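Local coordinates for mercuric reductase (Metallosphaera sedula, PDB 4YWO), which probably uses NADPH and a bound FAD to reduce mercuric ions to elemental mercury, working as a homodimer, at residues G118-H126 against V271-G279; A278-I288 against D297-L308. All coordinates share one frame; numbering follows the deposited sequence.

Interaction 1: G118-H126 against V271-G279. With FAD (flavin-adenine dinucleotide), chain B.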
loop_
_atom_site.group_PDB
_atom_site.type_symbol
_atom_site.label_atom_id
_atom_site.label_comp_id
_atom_site.label_asym_id
_atom_site.label_seq_id
_atom_site.Cartn_x
_atom_site.Cartn_y
_atom_site.Cartn_z
ATOM N N GLY A 118 -0.735 -33.390 -21.574
ATOM C CA GLY A 118 -1.267 -34.663 -21.161
ATOM C C GLY A 118 -1.052 -34.915 -19.692
ATOM O O GLY A 118 -0.336 -34.166 -19.037
ATOM N N GLU A 119 -1.656 -36.000 -19.180
ATOM C CA GLU A 119 -1.570 -36.409 -17.781
ATOM C C GLU A 119 -0.314 -37.264 -17.627
ATOM O O GLU A 119 -0.218 -38.343 -18.303
ATOM C CB GLU A 119 -2.812 -37.118 -17.318
ATOM C CG GLU A 119 -2.742 -37.580 -15.917
ATOM C CD GLU A 119 -3.949 -38.233 -15.354
ATOM O OE1 GLU A 119 -4.760 -37.502 -14.744
ATOM O OE2 GLU A 119 -4.064 -39.470 -15.526
ATOM N N ALA A 120 0.640 -36.816 -16.817
ATOM C CA ALA A 120 1.841 -37.567 -16.444
ATOM C C ALA A 120 1.603 -38.401 -15.218
ATOM O O ALA A 120 0.953 -37.962 -14.230
ATOM C CB ALA A 120 3.045 -36.679 -16.230
ATOM N N ARG A 121 2.191 -39.638 -15.181
ATOM C CA ARG A 121 2.246 -40.476 -13.985
ATOM C C ARG A 121 3.593 -41.150 -13.905
ATOM O O ARG A 121 4.099 -41.555 -14.962
ATOM C CB ARG A 121 1.181 -41.608 -14.037
ATOM C CG ARG A 121 -0.241 -41.073 -14.003
ATOM C CD ARG A 121 -1.299 -42.158 -14.062
ATOM N NE ARG A 121 -2.592 -41.530 -13.751
ATOM C CZ ARG A 121 -3.172 -41.544 -12.563
ATOM N NH1 ARG A 121 -2.641 -42.178 -11.535
ATOM N NH2 ARG A 121 -4.337 -40.927 -12.428
ATOM N N PHE A 122 4.151 -41.245 -12.711
ATOM C CA PHE A 122 5.445 -41.853 -12.524
ATOM C C PHE A 122 5.332 -43.385 -12.735
ATOM O O PHE A 122 4.355 -43.972 -12.224
ATOM C CB PHE A 122 6.097 -41.577 -11.216
ATOM C CG PHE A 122 6.645 -40.138 -11.166
ATOM C CD1 PHE A 122 5.809 -39.139 -10.766
ATOM C CD2 PHE A 122 7.879 -39.878 -11.509
ATOM C CE1 PHE A 122 6.295 -37.829 -10.730
ATOM C CE2 PHE A 122 8.375 -38.542 -11.566
ATOM C CZ PHE A 122 7.515 -37.555 -11.160
ATOM N N ILE A 123 6.330 -43.877 -13.440
ATOM C CA ILE A 123 6.474 -45.364 -13.595
ATOM C C ILE A 123 7.799 -45.890 -13.081
ATOM O O ILE A 123 7.991 -47.158 -13.038
ATOM C CB ILE A 123 6.237 -45.751 -15.078
ATOM C CG1 ILE A 123 7.238 -45.113 -16.026
ATOM C CG2 ILE A 123 4.782 -45.488 -15.511
ATOM C CD1 ILE A 123 7.062 -45.363 -17.544
ATOM N N SER A 124 8.758 -45.038 -12.694
ATOM C CA SER A 124 10.000 -45.448 -12.130
ATOM C C SER A 124 10.554 -44.207 -11.438
ATOM O O SER A 124 10.030 -43.100 -11.649
ATOM C CB SER A 124 10.950 -45.903 -13.183
ATOM O OG SER A 124 11.654 -44.873 -13.839
ATOM N N PRO A 125 11.650 -44.372 -10.721
ATOM C CA PRO A 125 12.285 -43.216 -10.093
ATOM C C PRO A 125 12.819 -42.212 -11.056
ATOM O O PRO A 125 13.154 -41.060 -10.584
ATOM C CB PRO A 125 13.470 -43.853 -9.326
ATOM C CG PRO A 125 12.990 -45.225 -9.013
ATOM C CD PRO A 125 12.277 -45.631 -10.241
ATOM N N HIS A 126 12.953 -42.496 -12.355
ATOM C CA HIS A 126 13.428 -41.542 -13.351
ATOM C C HIS A 126 12.554 -41.365 -14.578
ATOM O O HIS A 126 12.991 -40.827 -15.562
ATOM C CB HIS A 126 14.843 -41.838 -13.912
ATOM C CG HIS A 126 15.916 -41.429 -12.985
ATOM N ND1 HIS A 126 16.488 -42.341 -12.110
ATOM C CD2 HIS A 126 16.460 -40.204 -12.698
ATOM C CE1 HIS A 126 17.343 -41.707 -11.317
ATOM N NE2 HIS A 126 17.367 -40.418 -11.669
ATOM N N VAL A 271 -2.058 -35.372 -6.067
ATOM C CA VAL A 271 -0.974 -36.298 -5.812
ATOM C C VAL A 271 -1.285 -37.707 -6.382
ATOM O O VAL A 271 -0.568 -38.627 -6.060
ATOM C CB VAL A 271 -0.579 -36.383 -4.319
ATOM C CG1 VAL A 271 -0.046 -35.063 -3.815
ATOM C CG2 VAL A 271 -1.740 -36.825 -3.431
ATOM N N ASP A 272 -2.240 -37.793 -7.238
ATOM C CA ASP A 272 -2.575 -39.078 -7.923
ATOM C C ASP A 272 -1.673 -39.229 -9.163
ATOM O O ASP A 272 -2.096 -39.024 -10.308
ATOM C CB ASP A 272 -4.066 -39.095 -8.250
ATOM C CG ASP A 272 -4.496 -40.444 -8.898
ATOM O OD1 ASP A 272 -3.693 -41.407 -8.852
ATOM O OD2 ASP A 272 -5.559 -40.502 -9.527
ATOM N N LEU A 273 -0.411 -39.527 -8.899
ATOM C CA LEU A 273 0.675 -39.408 -9.858
ATOM C C LEU A 273 1.559 -40.625 -9.928
ATOM O O LEU A 273 2.673 -40.574 -10.477
ATOM C CB LEU A 273 1.648 -38.215 -9.443
ATOM C CG LEU A 273 1.004 -36.851 -9.273
ATOM C CD1 LEU A 273 1.988 -35.830 -8.762
ATOM C CD2 LEU A 273 0.409 -36.380 -10.610
ATOM N N GLY A 274 1.111 -41.744 -9.319
ATOM C CA GLY A 274 2.037 -42.870 -9.245
ATOM C C GLY A 274 3.280 -42.694 -8.407
ATOM O O GLY A 274 4.320 -43.227 -8.695
ATOM N N LEU A 275 3.183 -41.872 -7.360
ATOM C CA LEU A 275 4.323 -41.491 -6.571
ATOM C C LEU A 275 5.098 -42.655 -5.967
ATOM O O LEU A 275 6.316 -42.575 -5.876
ATOM C CB LEU A 275 3.898 -40.487 -5.467
ATOM C CG LEU A 275 3.355 -39.182 -5.986
ATOM C CD1 LEU A 275 2.875 -38.327 -4.822
ATOM C CD2 LEU A 275 4.347 -38.413 -6.797
ATOM N N GLU A 276 4.374 -43.708 -5.601
ATOM C CA GLU A 276 4.988 -44.890 -5.041
ATOM C C GLU A 276 5.972 -45.542 -6.057
ATOM O O GLU A 276 6.923 -46.182 -5.668
ATOM C CB GLU A 276 3.889 -45.865 -4.539
ATOM C CG GLU A 276 3.072 -46.487 -5.678
ATOM C CD GLU A 276 1.906 -45.656 -6.206
ATOM O OE1 GLU A 276 1.723 -44.444 -5.854
ATOM O OE2 GLU A 276 1.080 -46.202 -7.002
ATOM N N ASN A 277 5.788 -45.347 -7.368
ATOM C CA ASN A 277 6.710 -45.848 -8.327
ATOM C C ASN A 277 8.035 -45.151 -8.395
ATOM O O ASN A 277 9.025 -45.606 -9.025
ATOM C CB ASN A 277 6.048 -45.886 -9.747
ATOM C CG ASN A 277 4.791 -46.747 -9.861
ATOM O OD1 ASN A 277 3.807 -46.395 -10.544
ATOM N ND2 ASN A 277 4.774 -47.857 -9.115
ATOM N N ALA A 278 8.040 -43.918 -7.815
ATOM C CA ALA A 278 9.203 -43.062 -7.908
ATOM C C ALA A 278 9.874 -42.914 -6.513
ATOM O O ALA A 278 10.833 -42.143 -6.419
ATOM C CB ALA A 278 8.788 -41.696 -8.431
ATOM N N GLY A 279 9.334 -43.520 -5.471
ATOM C CA GLY A 279 9.879 -43.432 -4.137
ATOM C C GLY A 279 9.537 -42.093 -3.433
ATOM O O GLY A 279 10.274 -41.634 -2.608
HETATM P PA FAD B . -1.505 -25.222 -10.384
HETATM O O1A FAD B . -1.410 -23.868 -11.046
HETATM O O2A FAD B . -2.850 -25.888 -10.222
HETATM O O5B FAD B . -0.533 -26.236 -11.172
HETATM C C5B FAD B . -1.012 -27.505 -11.609
HETATM C C4B FAD B . -1.060 -27.532 -13.132
HETATM O O4B FAD B . -0.345 -28.672 -13.617
HETATM C C3B FAD B . -2.490 -27.628 -13.637
HETATM O O3B FAD B . -2.799 -26.495 -14.454
HETATM C C2B FAD B . -2.565 -28.899 -14.460
HETATM O O2B FAD B . -2.924 -28.587 -15.809
HETATM C C1B FAD B . -1.177 -29.517 -14.419
HETATM N N9A FAD B . -1.248 -30.870 -13.814
HETATM C C8A FAD B . -1.823 -31.176 -12.636
HETATM N N7A FAD B . -1.718 -32.503 -12.369
HETATM C C5A FAD B . -1.061 -33.070 -13.398
HETATM C C6A FAD B . -0.614 -34.437 -13.755
HETATM N N6A FAD B . -0.855 -35.490 -12.938
HETATM N N1A FAD B . 0.044 -34.598 -14.925
HETATM C C2A FAD B . 0.291 -33.560 -15.747
HETATM N N3A FAD B . -0.086 -32.295 -15.485
HETATM C C4A FAD B . -0.753 -31.990 -14.347
HETATM N N1 FAD B . -3.296 -17.074 -4.372
HETATM C C2 FAD B . -2.814 -15.824 -4.154
HETATM O O2 FAD B . -1.607 -15.690 -3.858
HETATM N N3 FAD B . -3.583 -14.724 -4.243
HETATM C C4 FAD B . -4.883 -14.783 -4.554
HETATM O O4 FAD B . -5.571 -13.741 -4.628
HETATM C C4X FAD B . -5.489 -16.113 -4.808
HETATM N N5 FAD B . -6.794 -16.258 -5.127
HETATM C C5X FAD B . -7.318 -17.485 -5.353
HETATM C C6 FAD B . -8.663 -17.610 -5.680
HETATM C C7 FAD B . -9.209 -18.868 -5.914
HETATM C C7M FAD B . -10.667 -19.000 -6.268
HETATM C C8 FAD B . -8.356 -20.081 -5.815
HETATM C C8M FAD B . -8.950 -21.441 -6.069
HETATM C C9 FAD B . -7.010 -19.961 -5.488
HETATM C C9A FAD B . -6.464 -18.704 -5.255
HETATM N N10 FAD B . -5.102 -18.573 -4.923
HETATM C C10 FAD B . -4.590 -17.282 -4.694
HETATM C "C1'" FAD B . -4.238 -19.751 -4.818
HETATM C "C2'" FAD B . -3.376 -19.863 -6.069
HETATM O "O2'" FAD B . -4.210 -19.799 -7.231
HETATM C "C3'" FAD B . -2.592 -21.169 -6.078
HETATM O "O3'" FAD B . -1.880 -21.308 -4.844
HETATM C "C4'" FAD B . -1.605 -21.206 -7.239
HETATM O "O4'" FAD B . -2.324 -21.261 -8.476
HETATM C "C5'" FAD B . -0.682 -22.414 -7.134
HETATM O "O5'" FAD B . -0.181 -22.745 -8.428
HETATM P P FAD B . 0.477 -24.187 -8.706
HETATM O O1P FAD B . 1.243 -24.113 -10.005
HETATM O O2P FAD B . 1.173 -24.640 -7.445
HETATM O O3P FAD B . -0.812 -25.124 -8.934
HETATM O O HOH W 1 -2.973 -37.110 -12.134
#
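With CG of Arg-121 beside its backbone N (chi1 -65°) and the chain extended from there to NE, the guanidinium reaches Asp-272, whose own CG lies anti to its backbone N (chi1 -177°). The grip is end-on: NH1 bonds OD1 at 3.0 Å and NH2 bonds OD2 at 3.2 Å. Yet the two planes stand 76° apart, and both carboxylate oxygens are met from above their plane. The backbone O of Asp-272 also lies over one guanidinium face. NE turns instead to OE2 of Glu-119, in the guanidinium plane. In this salt-bridge network of Glu-119, Arg-121 and Asp-272, two acids share one arginine, which limits how the guanidinium can turn. A water joins Asp-272 O to Glu-119 OE1, the latter weakly. Next along the strand, Phe-122 N donates an almost straight bond to Leu-273 O (2.8 Å), an oxygen that also sits at the edge of the Phe-122 ring. CD2 of that ring packs on Ala-278 CB at 3.7 Å, while Phe-140 meets it edge-to-face. On the cofactor side, Ala-120 N donates to adenine N1A of FAD at 3.0 Å. Backbone recognition of the adenine by strand 120-124 belongs to the FAD domain of pyridine nucleotide-disulfide oxidoreductases.

Interaction 2: A278-I288 against D297-L308. With FAD (flavin-adenine dinucleotide), chain B.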
loop_
_atom_site.group_PDB
_atom_site.type_symbol
_atom_site.label_atom_id
_atom_site.label_comp_id
_atom_site.label_asym_id
_atom_site.label_seq_id
_atom_site.Cartn_x
_atom_site.Cartn_y
_atom_site.Cartn_z
ATOM N N ALA A 278 8.040 -43.918 -7.815
ATOM C CA ALA A 278 9.203 -43.062 -7.908
ATOM C C ALA A 278 9.874 -42.914 -6.513
ATOM O O ALA A 278 10.833 -42.143 -6.419
ATOM C CB ALA A 278 8.788 -41.696 -8.431
ATOM N N GLY A 279 9.334 -43.520 -5.471
ATOM C CA GLY A 279 9.879 -43.432 -4.137
ATOM C C GLY A 279 9.537 -42.093 -3.433
ATOM O O GLY A 279 10.274 -41.634 -2.608
ATOM N N VAL A 280 8.446 -41.465 -3.860
ATOM C CA VAL A 280 8.020 -40.174 -3.269
ATOM C C VAL A 280 6.884 -40.479 -2.319
ATOM O O VAL A 280 6.007 -41.283 -2.621
ATOM C CB VAL A 280 7.580 -39.231 -4.395
ATOM C CG1 VAL A 280 6.967 -37.941 -3.820
ATOM C CG2 VAL A 280 8.730 -38.910 -5.317
ATOM N N ARG A 281 6.905 -39.834 -1.162
ATOM C CA ARG A 281 5.938 -40.035 -0.108
ATOM C C ARG A 281 5.053 -38.812 0.142
ATOM O O ARG A 281 5.345 -37.715 -0.376
ATOM C CB ARG A 281 6.674 -40.364 1.199
ATOM C CG ARG A 281 7.505 -41.673 1.088
ATOM C CD ARG A 281 8.521 -41.867 2.201
ATOM N NE ARG A 281 7.920 -41.570 3.488
ATOM C CZ ARG A 281 8.523 -40.928 4.503
ATOM N NH1 ARG A 281 9.790 -40.486 4.400
ATOM N NH2 ARG A 281 7.833 -40.693 5.626
ATOM N N LEU A 282 4.002 -39.003 0.900
ATOM C CA LEU A 282 3.081 -37.935 1.242
ATOM C C LEU A 282 3.313 -37.478 2.664
ATOM O O LEU A 282 3.837 -38.240 3.469
ATOM C CB LEU A 282 1.658 -38.375 1.118
ATOM C CG LEU A 282 1.207 -38.812 -0.261
ATOM C CD1 LEU A 282 -0.248 -39.174 -0.296
ATOM C CD2 LEU A 282 1.497 -37.738 -1.341
ATOM N N ASN A 283 3.051 -36.208 2.937
ATOM C CA ASN A 283 3.152 -35.675 4.308
ATOM C C ASN A 283 1.852 -35.834 4.995
ATOM O O ASN A 283 0.856 -36.307 4.451
ATOM C CB ASN A 283 3.626 -34.209 4.314
ATOM C CG ASN A 283 2.706 -33.290 3.532
ATOM O OD1 ASN A 283 1.498 -33.438 3.547
ATOM N ND2 ASN A 283 3.314 -32.365 2.811
ATOM N N GLU A 284 1.802 -35.393 6.255
ATOM C CA GLU A 284 0.591 -35.580 7.018
ATOM C C GLU A 284 -0.599 -34.781 6.520
ATOM O O GLU A 284 -1.704 -35.098 6.848
ATOM C CB GLU A 284 0.831 -35.315 8.522
ATOM C CG GLU A 284 1.573 -34.025 8.816
ATOM C CD GLU A 284 1.801 -33.849 10.303
ATOM O OE1 GLU A 284 1.772 -34.873 11.049
ATOM O OE2 GLU A 284 1.980 -32.683 10.730
ATOM N N ARG A 285 -0.368 -33.765 5.684
ATOM C CA ARG A 285 -1.449 -32.960 5.151
ATOM C C ARG A 285 -1.879 -33.434 3.764
ATOM O O ARG A 285 -2.732 -32.801 3.130
ATOM C CB ARG A 285 -0.996 -31.526 5.122
ATOM C CG ARG A 285 -0.698 -31.012 6.541
ATOM C CD ARG A 285 -0.038 -29.645 6.479
ATOM N NE ARG A 285 -0.940 -28.700 5.819
ATOM C CZ ARG A 285 -1.923 -28.009 6.397
ATOM N NH1 ARG A 285 -2.154 -28.094 7.701
ATOM N NH2 ARG A 285 -2.674 -27.194 5.668
ATOM N N GLY A 286 -1.334 -34.576 3.290
ATOM C CA GLY A 286 -1.763 -35.141 2.024
ATOM C C GLY A 286 -1.048 -34.526 0.827
ATOM O O GLY A 286 -1.379 -34.908 -0.321
ATOM N N GLY A 287 -0.069 -33.661 1.078
ATOM C CA GLY A 287 0.799 -33.173 -0.003
ATOM C C GLY A 287 2.092 -33.958 -0.133
ATOM O O GLY A 287 2.328 -34.929 0.633
ATOM N N ILE A 288 2.867 -33.641 -1.124
ATOM C CA ILE A 288 4.193 -34.264 -1.307
ATOM C C ILE A 288 5.080 -33.892 -0.177
ATOM O O ILE A 288 5.296 -32.683 0.144
ATOM C CB ILE A 288 4.795 -34.009 -2.685
ATOM C CG1 ILE A 288 3.858 -34.664 -3.741
ATOM C CG2 ILE A 288 6.214 -34.520 -2.801
ATOM C CD1 ILE A 288 4.249 -34.415 -5.156
ATOM N N ASP A 297 11.863 -37.566 -0.965
ATOM C CA ASP A 297 12.674 -38.812 -0.606
ATOM C C ASP A 297 13.473 -39.403 -1.750
ATOM O O ASP A 297 14.517 -40.047 -1.500
ATOM C CB ASP A 297 11.769 -39.847 0.053
ATOM C CG ASP A 297 11.273 -39.361 1.406
ATOM O OD1 ASP A 297 12.059 -39.447 2.361
ATOM O OD2 ASP A 297 10.151 -38.883 1.561
ATOM N N ASN A 298 13.096 -39.130 -3.011
ATOM C CA ASN A 298 13.908 -39.409 -4.153
ATOM C C ASN A 298 14.727 -38.236 -4.412
ATOM O O ASN A 298 14.210 -37.165 -4.727
ATOM C CB ASN A 298 13.028 -39.732 -5.349
ATOM C CG ASN A 298 13.775 -39.964 -6.606
ATOM O OD1 ASN A 298 14.895 -39.500 -6.871
ATOM N ND2 ASN A 298 13.102 -40.690 -7.510
ATOM N N PRO A 299 16.061 -38.315 -4.238
ATOM C CA PRO A 299 16.873 -37.083 -4.328
ATOM C C PRO A 299 16.972 -36.431 -5.682
ATOM O O PRO A 299 17.488 -35.315 -5.793
ATOM C CB PRO A 299 18.309 -37.569 -3.837
ATOM C CG PRO A 299 18.299 -39.000 -4.321
ATOM C CD PRO A 299 16.928 -39.535 -4.092
ATOM N N HIS A 300 16.415 -37.067 -6.717
ATOM C CA HIS A 300 16.353 -36.455 -8.011
ATOM C C HIS A 300 14.984 -35.785 -8.315
ATOM O O HIS A 300 14.831 -35.314 -9.446
ATOM C CB HIS A 300 16.555 -37.507 -9.084
ATOM C CG HIS A 300 17.856 -38.217 -8.942
ATOM N ND1 HIS A 300 19.058 -37.584 -9.192
ATOM C CD2 HIS A 300 18.163 -39.424 -8.419
ATOM C CE1 HIS A 300 20.055 -38.413 -8.928
ATOM N NE2 HIS A 300 19.538 -39.533 -8.446
ATOM N N ILE A 301 14.116 -35.808 -7.367
ATOM C CA ILE A 301 12.696 -35.299 -7.549
ATOM C C ILE A 301 12.485 -34.243 -6.453
ATOM O O ILE A 301 12.637 -34.500 -5.243
ATOM C CB ILE A 301 11.661 -36.392 -7.502
ATOM C CG1 ILE A 301 11.959 -37.387 -8.596
ATOM C CG2 ILE A 301 10.245 -35.805 -7.626
ATOM C CD1 ILE A 301 10.974 -38.534 -8.678
ATOM N N TYR A 302 12.062 -33.059 -6.946
ATOM C CA TYR A 302 11.713 -31.920 -6.081
ATOM C C TYR A 302 10.227 -31.633 -6.365
ATOM O O TYR A 302 9.609 -32.146 -7.332
ATOM C CB TYR A 302 12.563 -30.768 -6.515
ATOM C CG TYR A 302 14.021 -30.908 -6.142
ATOM C CD1 TYR A 302 14.837 -31.694 -6.922
ATOM C CD2 TYR A 302 14.577 -30.151 -5.147
ATOM C CE1 TYR A 302 16.175 -31.834 -6.601
ATOM C CE2 TYR A 302 15.917 -30.293 -4.796
ATOM C CZ TYR A 302 16.697 -31.072 -5.570
ATOM O OH TYR A 302 18.057 -31.279 -5.360
ATOM N N ALA A 303 9.631 -30.799 -5.495
ATOM C CA ALA A 303 8.200 -30.468 -5.676
ATOM C C ALA A 303 7.973 -28.989 -5.237
ATOM O O ALA A 303 8.741 -28.467 -4.453
ATOM C CB ALA A 303 7.330 -31.373 -4.942
ATOM N N ALA A 304 6.928 -28.370 -5.751
ATOM C CA ALA A 304 6.746 -26.909 -5.533
ATOM C C ALA A 304 5.273 -26.608 -5.699
ATOM O O ALA A 304 4.580 -27.228 -6.541
ATOM C CB ALA A 304 7.541 -26.148 -6.523
ATOM N N GLY A 305 4.802 -25.607 -4.936
ATOM C CA GLY A 305 3.443 -25.140 -5.093
ATOM C C GLY A 305 2.426 -25.820 -4.235
ATOM O O GLY A 305 2.672 -26.405 -3.151
ATOM N N ASP A 306 1.134 -25.750 -4.672
ATOM C CA ASP A 306 0.076 -26.227 -3.858
ATOM C C ASP A 306 0.132 -27.727 -3.625
ATOM O O ASP A 306 -0.424 -28.198 -2.617
ATOM C CB ASP A 306 -1.288 -26.005 -4.563
ATOM C CG ASP A 306 -1.775 -24.604 -4.606
ATOM O OD1 ASP A 306 -1.100 -23.704 -4.105
ATOM O OD2 ASP A 306 -2.938 -24.444 -5.163
ATOM N N VAL A 307 0.837 -28.415 -4.493
ATOM C CA VAL A 307 0.953 -29.934 -4.347
ATOM C C VAL A 307 1.693 -30.284 -3.034
ATOM O O VAL A 307 1.582 -31.404 -2.515
ATOM C CB VAL A 307 1.647 -30.567 -5.534
ATOM C CG1 VAL A 307 3.141 -30.334 -5.560
ATOM C CG2 VAL A 307 1.390 -32.116 -5.582
ATOM N N LEU A 308 2.398 -29.302 -2.440
ATOM C CA LEU A 308 3.045 -29.551 -1.091
ATOM C C LEU A 308 2.051 -29.600 0.062
ATOM O O LEU A 308 2.364 -30.071 1.162
ATOM C CB LEU A 308 4.119 -28.486 -0.849
ATOM C CG LEU A 308 5.169 -28.431 -1.867
ATOM C CD1 LEU A 308 6.214 -27.349 -1.630
ATOM C CD2 LEU A 308 5.964 -29.721 -2.064
HETATM P PA FAD B . -1.505 -25.222 -10.384
HETATM O O1A FAD B . -1.410 -23.868 -11.046
HETATM O O2A FAD B . -2.850 -25.888 -10.222
HETATM O O5B FAD B . -0.533 -26.236 -11.172
HETATM C C5B FAD B . -1.012 -27.505 -11.609
HETATM C C4B FAD B . -1.060 -27.532 -13.132
HETATM O O4B FAD B . -0.345 -28.672 -13.617
HETATM C C3B FAD B . -2.490 -27.628 -13.637
HETATM O O3B FAD B . -2.799 -26.495 -14.454
HETATM C C2B FAD B . -2.565 -28.899 -14.460
HETATM O O2B FAD B . -2.924 -28.587 -15.809
HETATM C C1B FAD B . -1.177 -29.517 -14.419
HETATM N N9A FAD B . -1.248 -30.870 -13.814
HETATM C C8A FAD B . -1.823 -31.176 -12.636
HETATM N N7A FAD B . -1.718 -32.503 -12.369
HETATM C C5A FAD B . -1.061 -33.070 -13.398
HETATM C C6A FAD B . -0.614 -34.437 -13.755
HETATM N N6A FAD B . -0.855 -35.490 -12.938
HETATM N N1A FAD B . 0.044 -34.598 -14.925
HETATM C C2A FAD B . 0.291 -33.560 -15.747
HETATM N N3A FAD B . -0.086 -32.295 -15.485
HETATM C C4A FAD B . -0.753 -31.990 -14.347
HETATM N N1 FAD B . -3.296 -17.074 -4.372
HETATM C C2 FAD B . -2.814 -15.824 -4.154
HETATM O O2 FAD B . -1.607 -15.690 -3.858
HETATM N N3 FAD B . -3.583 -14.724 -4.243
HETATM C C4 FAD B . -4.883 -14.783 -4.554
HETATM O O4 FAD B . -5.571 -13.741 -4.628
HETATM C C4X FAD B . -5.489 -16.113 -4.808
HETATM N N5 FAD B . -6.794 -16.258 -5.127
HETATM C C5X FAD B . -7.318 -17.485 -5.353
HETATM C C6 FAD B . -8.663 -17.610 -5.680
HETATM C C7 FAD B . -9.209 -18.868 -5.914
HETATM C C7M FAD B . -10.667 -19.000 -6.268
HETATM C C8 FAD B . -8.356 -20.081 -5.815
HETATM C C8M FAD B . -8.950 -21.441 -6.069
HETATM C C9 FAD B . -7.010 -19.961 -5.488
HETATM C C9A FAD B . -6.464 -18.704 -5.255
HETATM N N10 FAD B . -5.102 -18.573 -4.923
HETATM C C10 FAD B . -4.590 -17.282 -4.694
HETATM C "C1'" FAD B . -4.238 -19.751 -4.818
HETATM C "C2'" FAD B . -3.376 -19.863 -6.069
HETATM O "O2'" FAD B . -4.210 -19.799 -7.231
HETATM C "C3'" FAD B . -2.592 -21.169 -6.078
HETATM O "O3'" FAD B . -1.880 -21.308 -4.844
HETATM C "C4'" FAD B . -1.605 -21.206 -7.239
HETATM O "O4'" FAD B . -2.324 -21.261 -8.476
HETATM C "C5'" FAD B . -0.682 -22.414 -7.134
HETATM O "O5'" FAD B . -0.181 -22.745 -8.428
HETATM P P FAD B . 0.477 -24.187 -8.706
HETATM O O1P FAD B . 1.243 -24.113 -10.005
HETATM O O2P FAD B . 1.173 -24.640 -7.445
HETATM O O3P FAD B . -0.812 -25.124 -8.934
HETATM O O HOH W 2 8.962 -37.746 -0.455
#
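Asn-298 directs ND2, within its amide plane, to Ala-278 O, 2.9 Å away and in the carbonyl plane of the acceptor; its OD1 takes the N-H of His-300, closing an Asx turn. Asn-283 likewise keeps its ND2 partner in plane, reaching Leu-308 O at 3.0 Å. From opposite faces of the same amide, Arg-285 N and Gly-287 N converge on OD1, and all three bonds hold its rotation; a chi1 of 59° leaves OD1 beside these backbone amides while ND2 points across to Leu-308. Asp-297 OD1 lies at the guanidinium edge of Arg-281, 3.2 Å from NH1, but this salt bridge has only weak hydrogen bonds and the planes are 41° apart. A water adds a firmer bridge, accepting from Arg-281 N and Asp-297 N and donating to Asp-297 OD2. Inside, Ile-288 CD1 touches Val-307 CG2 at 3.7 Å, its CG2 meets Ala-303 CB, and its N bonds Val-307 O at 2.9 Å. Ile-301 CD1 rests against Val-280 CG2. The loop 278-288 thus covers one side of edge strand 301-303, which pairs with strand 139-142, while Tyr-302 turns the other way onto helix 314-330.

Interactions 1 and 2 illustrate how one loop can link two cofactor-binding segments: residues 271-288 pack first on 118-126 and then on 297-308. The contacts share Ala-278 and Gly-279, and their centres are 11 Å apart. Asn-298 ND2 ties them together: besides its bond within interaction 2 it probably donates to Pro-125 O of interaction 1, at 3.1 Å. A second probable bond runs from Val-280 N to Leu-275 O, also 3.1 Å, and His-126 NE2 packs against His-300 CD2 at 3.5 Å. The partner segments hold FAD: 118-126 meets the adenine, whereas Asp-306 of 297-308 receives the ribityl O3' on OD1 at 2.6 Å and gives its backbone N to pyrophosphate oxygen O2P.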